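Local atomic coordinates of agmatinase (Deinococcus radiodurans, PDB entry 1WOH), a protein that probably hydrolyses agmatine to putrescine and urea, as a manganese-dependent member of the arginase family of ureohydrolases. Residues V139-H145 and Y225-D231. Numbering follows the deposited sequence.
Sequences VVQLDAH and YFSVDVD
Asp143 and Asp229 bring their carboxylates together at the C-terminal ends of two neighbouring strands, OD1 of Asp143 lying 3.0 Å from OD2 of Asp229 with the planes turned 58° apart. The same Asp143 OD1 also lies 3.1 Å from Asp231 OD1. Because each pair consists of two acceptors, proximity here is consistent with a site built for cations: Asp143 and Asp229 each bind both manganese ions in this protein, while His145 and Asp231 bind the second, although none is bound to this chain. His121 and Asp147 complete the first site.

Backbone bonds hold these acids in place. Asp143 OD1 accepts from His145 N, and Asp229 OD1 from Asp231 N, closing an Asx turn in each segment; both donors approach from above the carboxylate plane. Asp231 reaches back across the contact, where its OD1 receives Ala144 N on the syn side at 3.1 Å. Its OD2 meets the edge of the His145 imidazole, with ring and carboxylate planes nearly perpendicular (84°).

The cluster follows adjacent parallel strands of the arginase-type alpha/beta fold, tied by alternating bonds such as Ser227 N to Val140 O (3.0 Å). On the face bearing Val140 and Leu142, the Phe226 ring presents its CD2 edge to Val140 CB at 3.7 Å. The CG of Phe226 stands anti to the carbonyl carbon (chi1 -75°), laying the ring alongside that valine; helix 251-264 packs against Phe226 and Leu142.

Gln141 NE2 holds Asp143 OD2 at 3.0 Å, with the acceptor in the amide plane, while Thr178 bonds OE1. An asparagine in place of Asp143 would probably weaken the hold on both manganese ions by removing a shared negative charge. On the face shared with Gln141, Ser227 OG hydrogen-bonds Asp271 and His121.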
loop_
_atom_site.group_PDB
_atom_site.type_symbol
_atom_site.label_atom_id
_atom_site.label_comp_id
_atom_site.label_asym_id
_atom_site.label_seq_id
_atom_site.Cartn_x
_atom_site.Cartn_y
_atom_site.Cartn_z
ATOM N N VAL A 139 -20.133 -29.009 -15.571
ATOM C CA VAL A 139 -19.508 -27.845 -14.958
ATOM C C VAL A 139 -18.907 -26.983 -16.048
ATOM O O VAL A 139 -18.226 -27.488 -16.946
ATOM C CB VAL A 139 -18.364 -28.214 -13.976
ATOM C CG1 VAL A 139 -17.601 -26.936 -13.553
ATOM C CG2 VAL A 139 -18.931 -28.897 -12.750
ATOM N N VAL A 140 -19.202 -25.685 -15.993
ATOM C CA VAL A 140 -18.633 -24.727 -16.934
ATOM C C VAL A 140 -17.652 -23.975 -16.044
ATOM O O VAL A 140 -18.044 -23.278 -15.113
ATOM C CB VAL A 140 -19.694 -23.760 -17.507
ATOM C CG1 VAL A 140 -19.001 -22.624 -18.254
ATOM C CG2 VAL A 140 -20.609 -24.515 -18.473
ATOM N N GLN A 141 -16.374 -24.148 -16.342
ATOM C CA GLN A 141 -15.296 -23.574 -15.551
ATOM C C GLN A 141 -14.485 -22.486 -16.254
ATOM O O GLN A 141 -13.907 -22.732 -17.317
ATOM C CB GLN A 141 -14.377 -24.740 -15.131
ATOM C CG GLN A 141 -12.996 -24.378 -14.630
ATOM C CD GLN A 141 -12.067 -25.590 -14.552
ATOM O OE1 GLN A 141 -12.404 -26.684 -15.023
ATOM N NE2 GLN A 141 -10.885 -25.395 -13.973
ATOM N N LEU A 142 -14.456 -21.285 -15.673
ATOM C CA LEU A 142 -13.652 -20.189 -16.225
ATOM C C LEU A 142 -12.390 -20.272 -15.378
ATOM O O LEU A 142 -12.466 -20.239 -14.152
ATOM C CB LEU A 142 -14.332 -18.834 -16.026
ATOM C CG LEU A 142 -15.632 -18.578 -16.797
ATOM C CD1 LEU A 142 -16.011 -17.122 -16.638
ATOM C CD2 LEU A 142 -15.451 -18.896 -18.268
ATOM N N ASP A 143 -11.231 -20.361 -16.012
ATOM C CA ASP A 143 -10.015 -20.561 -15.230
ATOM C C ASP A 143 -8.783 -20.479 -16.115
ATOM O O ASP A 143 -8.830 -20.846 -17.293
ATOM C CB ASP A 143 -10.093 -21.979 -14.635
ATOM C CG ASP A 143 -9.312 -22.146 -13.353
ATOM O OD1 ASP A 143 -8.277 -21.474 -13.174
ATOM O OD2 ASP A 143 -9.737 -22.988 -12.527
ATOM N N ALA A 144 -7.676 -20.007 -15.554
ATOM C CA ALA A 144 -6.426 -19.959 -16.295
ATOM C C ALA A 144 -5.786 -21.340 -16.160
ATOM O O ALA A 144 -4.951 -21.730 -16.967
ATOM C CB ALA A 144 -5.496 -18.906 -15.700
ATOM N N HIS A 145 -6.185 -22.074 -15.124
ATOM C CA HIS A 145 -5.611 -23.394 -14.871
ATOM C C HIS A 145 -6.647 -24.517 -14.948
ATOM O O HIS A 145 -7.826 -24.306 -14.678
ATOM C CB HIS A 145 -4.925 -23.388 -13.493
ATOM C CG HIS A 145 -4.004 -22.223 -13.286
ATOM N ND1 HIS A 145 -4.308 -21.171 -12.447
ATOM C CD2 HIS A 145 -2.802 -21.928 -13.835
ATOM C CE1 HIS A 145 -3.333 -20.279 -12.488
ATOM N NE2 HIS A 145 -2.406 -20.715 -13.323
ATOM N N TYR A 225 -23.313 -26.186 -13.449
ATOM C CA TYR A 225 -22.768 -25.550 -12.258
ATOM C C TYR A 225 -21.663 -24.666 -12.828
ATOM O O TYR A 225 -20.838 -25.137 -13.618
ATOM C CB TYR A 225 -22.155 -26.600 -11.331
ATOM C CG TYR A 225 -21.448 -26.044 -10.114
ATOM C CD1 TYR A 225 -22.082 -26.001 -8.871
ATOM C CD2 TYR A 225 -20.126 -25.607 -10.197
ATOM C CE1 TYR A 225 -21.413 -25.545 -7.733
ATOM C CE2 TYR A 225 -19.448 -25.145 -9.071
ATOM C CZ TYR A 225 -20.093 -25.121 -7.846
ATOM O OH TYR A 225 -19.412 -24.692 -6.731
ATOM N N PHE A 226 -21.668 -23.388 -12.460
ATOM C CA PHE A 226 -20.656 -22.437 -12.928
ATOM C C PHE A 226 -19.561 -22.305 -11.879
ATOM O O PHE A 226 -19.854 -22.051 -10.714
ATOM C CB PHE A 226 -21.261 -21.037 -13.110
ATOM C CG PHE A 226 -22.128 -20.879 -14.328
ATOM C CD1 PHE A 226 -23.349 -20.220 -14.232
ATOM C CD2 PHE A 226 -21.704 -21.322 -15.572
ATOM C CE1 PHE A 226 -24.138 -19.999 -15.361
ATOM C CE2 PHE A 226 -22.483 -21.109 -16.710
ATOM C CZ PHE A 226 -23.704 -20.445 -16.604
ATOM N N SER A 227 -18.306 -22.487 -12.283
ATOM C CA SER A 227 -17.200 -22.287 -11.356
ATOM C C SER A 227 -16.356 -21.188 -11.973
ATOM O O SER A 227 -15.781 -21.368 -13.043
ATOM C CB SER A 227 -16.344 -23.543 -11.183
ATOM O OG SER A 227 -15.264 -23.254 -10.305
ATOM N N VAL A 228 -16.298 -20.039 -11.308
ATOM C CA VAL A 228 -15.525 -18.924 -11.824
ATOM C C VAL A 228 -14.293 -18.651 -10.976
ATOM O O VAL A 228 -14.402 -18.197 -9.838
ATOM C CB VAL A 228 -16.363 -17.627 -11.879
ATOM C CG1 VAL A 228 -15.503 -16.476 -12.425
ATOM C CG2 VAL A 228 -17.592 -17.841 -12.762
ATOM N N ASP A 229 -13.127 -18.969 -11.523
ATOM C CA ASP A 229 -11.863 -18.692 -10.850
ATOM C C ASP A 229 -11.491 -17.318 -11.422
ATOM O O ASP A 229 -11.355 -17.171 -12.639
ATOM C CB ASP A 229 -10.812 -19.729 -11.245
ATOM C CG ASP A 229 -9.468 -19.487 -10.579
ATOM O OD1 ASP A 229 -9.146 -18.324 -10.267
ATOM O OD2 ASP A 229 -8.720 -20.466 -10.386
ATOM N N VAL A 230 -11.342 -16.313 -10.570
ATOM C CA VAL A 230 -11.027 -14.983 -11.074
ATOM C C VAL A 230 -9.732 -14.896 -11.876
ATOM O O VAL A 230 -9.576 -13.966 -12.672
ATOM C CB VAL A 230 -11.007 -13.918 -9.929
ATOM C CG1 VAL A 230 -12.286 -14.012 -9.111
ATOM C CG2 VAL A 230 -9.792 -14.103 -9.034
ATOM N N ASP A 231 -8.811 -15.851 -11.718
ATOM C CA ASP A 231 -7.575 -15.742 -12.490
ATOM C C ASP A 231 -7.805 -16.082 -13.958
ATOM O O ASP A 231 -6.893 -15.975 -14.789
ATOM C CB ASP A 231 -6.407 -16.559 -11.876
ATOM C CG ASP A 231 -6.583 -18.067 -11.980
ATOM O OD1 ASP A 231 -7.327 -18.545 -12.854
ATOM O OD2 ASP A 231 -5.934 -18.775 -11.174
#